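Local coordinates for protein Lysine/ornithine decarboxylase (Selenomonas ruminantium, PDB 5GJO) that decarboxylates both L-lysine and L-ornithine, with similar efficiency, to cadaverine and putrescine, using pyridoxal 5'-phosphate as cofactor and working as a homodimer, at residues A[116-122]-A[163-167]; A[183-187]-A[228-232]. The protein carries 2 engineered substitutions. All blocks are in the same frame, centred on the assembly; numbering follows the deposited sequence.

From the N terminus, the chain first reaches contact 1, where the loop leaving strand 113-116 and the start of helix 122-128 pack against helix 160-169. This closes a loop that takes in strand 133-137, so two consecutive strand-helix units of the pyridoxal-binding barrel are joined. The chain then runs through strand 173-178 to contact 2, between the loops at 183-187 and 228-232. These lead into helices 189-207 and 233-247, with strand 214-216 in the closed loop. Contacts 1 and 2 follow in series, neither nesting nor crossing, and the centres of contact 1 and contact 2 are 32 Å apart. Contact 1 adjoins the second subunit, whereas segment 183-187 of contact 2 starts at the cofactor phosphate.

Contact 1. Residues A[116-122]-A[163-167]; sequences FDDPSEI and LLKAA
L163 reaches from helix 160-169 into the loop between strand 113-116 and helix 122-128. L163 CB lies 3.9 Å from F116 CE2, the two side chains sliding past each other in opposite directions. With CG anti to the carbonyl carbon (chi1 -76°), the branch is carried to the loop's bend: L163 CD1 comes 4.1 Å from D117 O, while L163 CD2 settles on the peptide joining D118 to P119, 3.4 Å from P119 N, and also meets P119 CD. L163 O sits in the plane of the F116 ring, at its edge, 3.7 Å from F116 CZ, and accepts the helical bond from A167 N. I122 extends the apolar seam along the helix, its CD1 3.6 Å from A166 CB. The bend is an Asx turn, in which D118 OD2 accepts from S120 N at 2.8 Å (N-H...O angle 164°). The D117 carboxylate has other partners: OD2 is hydrogen-bonded to G154 N and OD1 salt-bridged to K276 of the second subunit. This is packing between successive beta/alpha units of a TIM-type barrel: the end of strand 113-116, the loop after it and the start of helix 122-128 lie against outer helix 160-169, with strand 133-137 beneath.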
ATOM      1  N   PHE A 116       9.028  23.850   8.242  1.00 14.43           N
ATOM      2  CA  PHE A 116       7.634  24.234   8.250  1.00 14.58           C
ATOM      3  C   PHE A 116       7.275  25.108   7.045  1.00 12.68           C
ATOM      4  O   PHE A 116       8.122  25.694   6.436  1.00 15.12           O
ATOM      5  CB  PHE A 116       7.259  24.925   9.559  1.00 15.92           C
ATOM      6  CG  PHE A 116       7.761  26.327   9.677  1.00 15.84           C
ATOM      7  CD1 PHE A 116       9.107  26.599   9.654  1.00 15.51           C
ATOM      8  CD2 PHE A 116       6.878  27.379   9.834  1.00 15.50           C
ATOM      9  CE1 PHE A 116       9.564  27.893   9.784  1.00 17.38           C
ATOM     10  CE2 PHE A 116       7.327  28.665   9.947  1.00 15.32           C
ATOM     11  CZ  PHE A 116       8.664  28.926   9.919  1.00 17.09           C
ATOM     12  N   ASP A 117       5.999  25.127   6.705  1.00 13.44           N
ATOM     13  CA  ASP A 117       5.521  25.939   5.601  1.00 15.02           C
ATOM     14  C   ASP A 117       4.221  26.684   5.883  1.00 16.26           C
ATOM     15  O   ASP A 117       3.613  27.182   4.979  1.00 17.03           O
ATOM     16  CB  ASP A 117       5.409  25.115   4.310  1.00 17.99           C
ATOM     17  CG  ASP A 117       4.390  23.994   4.403  1.00 17.54           C
ATOM     18  OD1 ASP A 117       3.526  24.030   5.271  1.00 18.52           O
ATOM     19  OD2 ASP A 117       4.461  23.079   3.581  1.00 17.25           O
ATOM     20  N   ASP A 118       3.790  26.713   7.132  1.00 15.87           N
ATOM     21  CA  ASP A 118       2.504  27.331   7.465  1.00 17.37           C
ATOM     22  C   ASP A 118       2.504  28.034   8.816  1.00 18.24           C
ATOM     23  O   ASP A 118       3.166  27.588   9.723  1.00 17.22           O
ATOM     24  CB  ASP A 118       1.405  26.283   7.460  1.00 16.06           C
ATOM     25  CG  ASP A 118       0.036  26.889   7.333  1.00 19.74           C
ATOM     26  OD1 ASP A 118      -0.401  27.083   6.188  1.00 21.40           O
ATOM     27  OD2 ASP A 118      -0.582  27.179   8.363  1.00 19.20           O
ATOM     28  N   PRO A 119       1.718  29.094   8.976  1.00 18.73           N
ATOM     29  CA  PRO A 119       1.710  29.685  10.340  1.00 19.09           C
ATOM     30  C   PRO A 119       1.101  28.784  11.382  1.00 19.68           C
ATOM     31  O   PRO A 119       1.490  28.856  12.548  1.00 20.91           O
ATOM     32  CB  PRO A 119       0.899  30.980  10.141  1.00 20.32           C
ATOM     33  CG  PRO A 119       0.273  30.921   8.817  1.00 22.35           C
ATOM     34  CD  PRO A 119       0.982  29.907   7.965  1.00 18.76           C
ATOM     35  N   SER A 120       0.218  27.853  10.987  1.00 17.77           N
ATOM     36  CA  SER A 120      -0.395  26.956  11.940  1.00 20.29           C
ATOM     37  C   SER A 120       0.567  25.933  12.586  1.00 19.84           C
ATOM     38  O   SER A 120       0.243  25.280  13.540  1.00 19.83           O
ATOM     39  CB  SER A 120      -1.565  26.269  11.306  1.00 23.04           C
ATOM     40  OG  SER A 120      -1.237  25.229  10.362  1.00 21.27           O
ATOM     41  N   GLU A 121       1.754  25.797  12.009  1.00 17.40           N
ATOM     42  CA  GLU A 121       2.791  24.891  12.513  1.00 16.69           C
ATOM     43  C   GLU A 121       3.641  25.466  13.649  1.00 18.54           C
ATOM     44  O   GLU A 121       4.274  24.752  14.390  1.00 17.94           O
ATOM     45  CB  GLU A 121       3.712  24.482  11.374  1.00 15.85           C
ATOM     46  CG  GLU A 121       4.578  23.255  11.664  1.00 17.46           C
ATOM     47  CD  GLU A 121       3.805  21.951  11.735  1.00 17.33           C
ATOM     48  OE1 GLU A 121       2.593  21.972  11.502  1.00 19.93           O
ATOM     49  OE2 GLU A 121       4.418  20.917  12.026  1.00 17.29           O
ATOM     50  N   ILE A 122       3.662  26.784  13.745  1.00 19.35           N
ATOM     51  CA  ILE A 122       4.638  27.464  14.602  1.00 19.57           C
ATOM     52  C   ILE A 122       4.352  27.145  16.062  1.00 20.03           C
ATOM     53  O   ILE A 122       5.264  26.727  16.831  1.00 20.72           O
ATOM     54  CB  ILE A 122       4.600  28.968  14.350  1.00 17.68           C
ATOM     55  CG1 ILE A 122       5.134  29.303  12.967  1.00 17.74           C
ATOM     56  CG2 ILE A 122       5.424  29.728  15.461  1.00 20.99           C
ATOM     57  CD1 ILE A 122       4.988  30.762  12.548  1.00 18.40           C
ATOM     58  N   LEU A 163       7.044  34.243   7.875  1.00 16.99           N
ATOM     59  CA  LEU A 163       6.992  33.056   8.667  1.00 17.51           C
ATOM     60  C   LEU A 163       8.215  32.863   9.608  1.00 17.12           C
ATOM     61  O   LEU A 163       8.019  32.443  10.764  1.00 18.98           O
ATOM     62  CB  LEU A 163       6.805  31.795   7.752  1.00 17.48           C
ATOM     63  CG  LEU A 163       5.402  31.643   7.232  1.00 18.09           C
ATOM     64  CD1 LEU A 163       5.446  30.679   6.015  1.00 18.18           C
ATOM     65  CD2 LEU A 163       4.441  31.092   8.283  1.00 20.46           C
ATOM     66  N   LEU A 164       9.411  33.123   9.108  1.00 18.16           N
ATOM     67  CA  LEU A 164      10.584  33.025   9.925  1.00 18.12           C
ATOM     68  C   LEU A 164      10.496  34.060  11.104  1.00 19.87           C
ATOM     69  O   LEU A 164      10.825  33.744  12.238  1.00 18.08           O
ATOM     70  CB  LEU A 164      11.806  33.263   9.129  1.00 18.98           C
ATOM     71  CG  LEU A 164      12.257  32.107   8.194  1.00 18.16           C
ATOM     72  CD1 LEU A 164      13.433  32.498   7.346  1.00 19.40           C
ATOM     73  CD2 LEU A 164      12.580  30.860   9.034  1.00 19.93           C
ATOM     74  N   LYS A 165      10.057  35.282  10.791  1.00 19.96           N
ATOM     75  CA  LYS A 165       9.916  36.320  11.834  1.00 23.16           C
ATOM     76  C   LYS A 165       8.879  35.884  12.855  1.00 22.02           C
ATOM     77  O   LYS A 165       9.135  36.029  14.041  1.00 20.21           O
ATOM     78  CB  LYS A 165       9.710  37.705  11.200  1.00 25.33           C
ATOM     79  CG  LYS A 165       9.710  38.906  12.134  1.00 35.22           C
ATOM     80  CD  LYS A 165      11.034  39.052  12.858  1.00 39.15           C
ATOM     81  CE  LYS A 165      11.246  40.418  13.488  1.00 45.11           C
ATOM     82  NZ  LYS A 165      12.741  40.533  13.545  1.00 45.42           N
ATOM     83  N   ALA A 166       7.731  35.282  12.472  1.00 19.18           N
ATOM     84  CA  ALA A 166       6.762  34.777  13.442  1.00 18.40           C
ATOM     85  C   ALA A 166       7.312  33.633  14.285  1.00 18.43           C
ATOM     86  O   ALA A 166       6.958  33.427  15.492  1.00 20.05           O
ATOM     87  CB  ALA A 166       5.460  34.365  12.763  1.00 19.80           C
ATOM     88  N   ALA A 167       8.076  32.748  13.640  1.00 18.49           N
ATOM     89  CA  ALA A 167       8.656  31.666  14.395  1.00 17.87           C
ATOM     90  C   ALA A 167       9.636  32.238  15.424  1.00 17.68           C
ATOM     91  O   ALA A 167       9.641  31.773  16.560  1.00 20.97           O
ATOM     92  CB  ALA A 167       9.460  30.718  13.477  1.00 19.60           C
TER

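Contact 2. Residues A[183-187]-A[228-232]; sequences SQSLS and GLNVD. With PLP (pyridoxal-5'-phosphate), chain H; SO4 (sulfate ion), chain C.
The carboxamide of N230 presents its oxygen and nitrogen end to L186, whose CD1 lies 3.9 Å from N230 OD1 and slightly farther from ND2; the two side chains cross at about a right angle. A second carboxamide, that of Q184, touches only lightly, NE2 coming 4.3 Å from L229 CD1 while it donates to V223 O. L186 carries most of the rest: its CD2 lies 3.9 Å from V231 CG2 and 4.1 Å from L229 CD1. V231 CG2, placed anti to its own carbonyl carbon (chi1 of CG1 161°), is thereby turned to the L186 backbone as well. Replacing L186 with an alanine would probably open a gap between the loops, leaving L229 CD1 without its methyl partner, the N230 carboxamide without the methyls it meets and V231 CG2 with only CB and backbone to lean on. The ends of 183-187 are polar. S183 OG donates to PLP O2P at 2.6 Å and is bonded to R259, tethering the segment to the cofactor phosphate. S187 OG donates to O4 of a sulfate ion, probably from the crystallisation liquor, at 2.6 Å and caps A190 N; between them S185 OG donates a 3.0 Å hydrogen bond to a lone pair of S187 O, in the carbonyl plane. The contact thus joins the loop between strand 173-178 and helix 189-207 to that between strand 214-216 and helix 233-247, N-capped by D232.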
ATOM      1  N   SER A 183      10.057  14.987  -6.660  1.00 12.67           N
ATOM      2  CA  SER A 183      10.732  13.699  -6.792  1.00 14.60           C
ATOM      3  C   SER A 183      10.958  13.266  -8.237  1.00 15.24           C
ATOM      4  O   SER A 183      10.165  13.545  -9.098  1.00 16.29           O
ATOM      5  CB  SER A 183      10.049  12.596  -5.990  1.00 18.60           C
ATOM      6  OG  SER A 183      10.927  11.527  -5.752  1.00 15.41           O
ATOM      7  N   GLN A 184      12.062  12.564  -8.459  1.00 14.13           N
ATOM      8  CA  GLN A 184      12.456  12.165  -9.785  1.00 13.24           C
ATOM      9  C   GLN A 184      12.499  13.373 -10.698  1.00 13.62           C
ATOM     10  O   GLN A 184      11.746  13.467 -11.615  1.00 14.72           O
ATOM     11  CB  GLN A 184      11.570  11.058 -10.359  1.00 13.21           C
ATOM     12  CG  GLN A 184      12.049  10.538 -11.701  1.00 12.01           C
ATOM     13  CD  GLN A 184      13.231   9.580 -11.601  1.00 13.09           C
ATOM     14  OE1 GLN A 184      13.808   9.407 -10.559  1.00 10.77           O
ATOM     15  NE2 GLN A 184      13.584   8.971 -12.725  1.00 12.41           N
ATOM     16  N   SER A 185      13.346  14.330 -10.354  1.00 12.60           N
ATOM     17  CA  SER A 185      13.489  15.522 -11.142  1.00 12.99           C
ATOM     18  C   SER A 185      14.467  15.279 -12.280  1.00 13.08           C
ATOM     19  O   SER A 185      15.577  14.858 -12.063  1.00 15.41           O
ATOM     20  CB  SER A 185      13.993  16.674 -10.276  1.00 14.73           C
ATOM     21  OG  SER A 185      14.258  17.790 -11.053  1.00 14.42           O
ATOM     22  N   LEU A 186      14.018  15.542 -13.490  1.00 14.03           N
ATOM     23  CA  LEU A 186      14.887  15.496 -14.651  1.00 15.69           C
ATOM     24  C   LEU A 186      15.380  16.900 -14.998  1.00 17.23           C
ATOM     25  O   LEU A 186      16.024  17.077 -15.983  1.00 17.48           O
ATOM     26  CB  LEU A 186      14.196  14.818 -15.838  1.00 16.72           C
ATOM     27  CG  LEU A 186      13.549  13.459 -15.531  1.00 16.87           C
ATOM     28  CD1 LEU A 186      12.880  12.824 -16.730  1.00 17.64           C
ATOM     29  CD2 LEU A 186      14.577  12.515 -14.956  1.00 17.70           C
ATOM     30  N   SER A 187      15.067  17.876 -14.150  1.00 16.15           N
ATOM     31  CA  SER A 187      15.522  19.262 -14.313  1.00 17.36           C
ATOM     32  C   SER A 187      16.632  19.611 -13.369  1.00 14.88           C
ATOM     33  O   SER A 187      16.548  19.351 -12.196  1.00 18.96           O
ATOM     34  CB  SER A 187      14.352  20.269 -14.105  1.00 15.79           C
ATOM     35  OG  SER A 187      14.828  21.624 -14.164  1.00 15.69           O
ATOM     36  N   GLY A 228      15.793   3.454 -18.534  1.00 16.27           N
ATOM     37  CA  GLY A 228      17.083   4.027 -18.175  1.00 14.60           C
ATOM     38  C   GLY A 228      16.868   5.383 -17.509  1.00 13.51           C
ATOM     39  O   GLY A 228      15.785   5.685 -16.907  1.00 12.62           O
ATOM     40  N   LEU A 229      17.902   6.193 -17.569  1.00 13.25           N
ATOM     41  CA  LEU A 229      17.872   7.548 -16.927  1.00 13.72           C
ATOM     42  C   LEU A 229      18.489   8.487 -17.953  1.00 13.86           C
ATOM     43  O   LEU A 229      19.652   8.273 -18.335  1.00 13.43           O
ATOM     44  CB  LEU A 229      18.694   7.549 -15.627  1.00 15.48           C
ATOM     45  CG  LEU A 229      18.808   8.945 -14.916  1.00 17.43           C
ATOM     46  CD1 LEU A 229      17.402   9.491 -14.723  1.00 19.18           C
ATOM     47  CD2 LEU A 229      19.527   8.844 -13.595  1.00 18.98           C
ATOM     48  N   ASN A 230      17.716   9.470 -18.418  1.00 12.52           N
ATOM     49  CA  ASN A 230      18.135  10.343 -19.444  1.00 17.21           C
ATOM     50  C   ASN A 230      18.873  11.572 -18.963  1.00 19.82           C
ATOM     51  O   ASN A 230      19.115  12.471 -19.752  1.00 26.70           O
ATOM     52  CB  ASN A 230      16.941  10.699 -20.342  1.00 21.56           C
ATOM     53  CG  ASN A 230      15.922  11.582 -19.651  1.00 26.44           C
ATOM     54  OD1 ASN A 230      16.218  12.228 -18.643  1.00 25.49           O
ATOM     55  ND2 ASN A 230      14.688  11.529 -20.140  1.00 32.41           N
ATOM     56  N   VAL A 231      19.298  11.576 -17.712  1.00 18.26           N
ATOM     57  CA  VAL A 231      20.083  12.664 -17.087  1.00 20.46           C
ATOM     58  C   VAL A 231      21.469  12.133 -16.783  1.00 19.71           C
ATOM     59  O   VAL A 231      21.590  11.045 -16.276  1.00 18.88           O
ATOM     60  CB  VAL A 231      19.433  12.971 -15.668  1.00 21.81           C
ATOM     61  CG1 VAL A 231      20.337  13.710 -14.714  1.00 27.17           C
ATOM     62  CG2 VAL A 231      18.151  13.726 -15.860  1.00 28.38           C
ATOM     63  N   ASP A 232      22.476  12.969 -16.931  1.00 20.61           N
ATOM     64  CA  ASP A 232      23.805  12.644 -16.463  1.00 19.78           C
ATOM     65  C   ASP A 232      23.874  13.121 -15.025  1.00 20.86           C
ATOM     66  O   ASP A 232      23.875  14.318 -14.798  1.00 19.02           O
ATOM     67  CB  ASP A 232      24.784  13.424 -17.322  1.00 22.25           C
ATOM     68  CG  ASP A 232      26.208  13.397 -16.809  1.00 21.53           C
ATOM     69  OD1 ASP A 232      26.488  13.041 -15.682  1.00 24.88           O
ATOM     70  OD2 ASP A 232      27.071  13.754 -17.586  1.00 27.12           O
TER
HETATM   71  N1  PLP H 406      13.187  15.123   1.870  1.00 35.98           N
HETATM   72  C2  PLP H 406      11.874  15.453   1.931  1.00 46.50           C
HETATM   73  C2A PLP H 406      11.408  16.502   2.905  1.00 49.94           C
HETATM   74  C3  PLP H 406      10.895  14.781   1.041  1.00 39.68           C
HETATM   75  O3  PLP H 406       9.570  15.095   1.083  1.00 32.07           O
HETATM   76  C4  PLP H 406      11.411  13.758   0.104  1.00 37.42           C
HETATM   77  C4A PLP H 406      10.512  13.034  -0.822  1.00 42.13           C
HETATM   78  O4A PLP H 406       9.325  12.930  -0.563  1.00 35.07           O
HETATM   79  C5  PLP H 406      12.870  13.490   0.137  1.00 35.06           C
HETATM   80  C6  PLP H 406      13.675  14.197   1.026  1.00 31.96           C
HETATM   81  C5A PLP H 406      13.475  12.460  -0.788  1.00 29.43           C
HETATM   82  O4P PLP H 406      13.077  12.733  -2.130  1.00 17.35           O
HETATM   83  P   PLP H 406      13.753  11.943  -3.359  1.00 12.30           P
HETATM   84  O1P PLP H 406      15.209  12.335  -3.288  1.00 11.87           O
HETATM   85  O2P PLP H 406      13.025  12.468  -4.573  1.00 15.03           O
HETATM   86  O3P PLP H 406      13.483  10.489  -3.050  1.00 13.73           O
HETATM   87  S   SO4 C 401      16.382  21.665 -17.405  1.00 25.82           S
HETATM   88  O1  SO4 C 401      17.507  21.483 -16.438  1.00 18.38           O
HETATM   89  O2  SO4 C 401      16.767  22.618 -18.437  1.00 28.05           O
HETATM   90  O3  SO4 C 401      16.272  20.307 -18.014  1.00 26.64           O
HETATM   91  O4  SO4 C 401      15.093  22.034 -16.763  1.00 24.07           O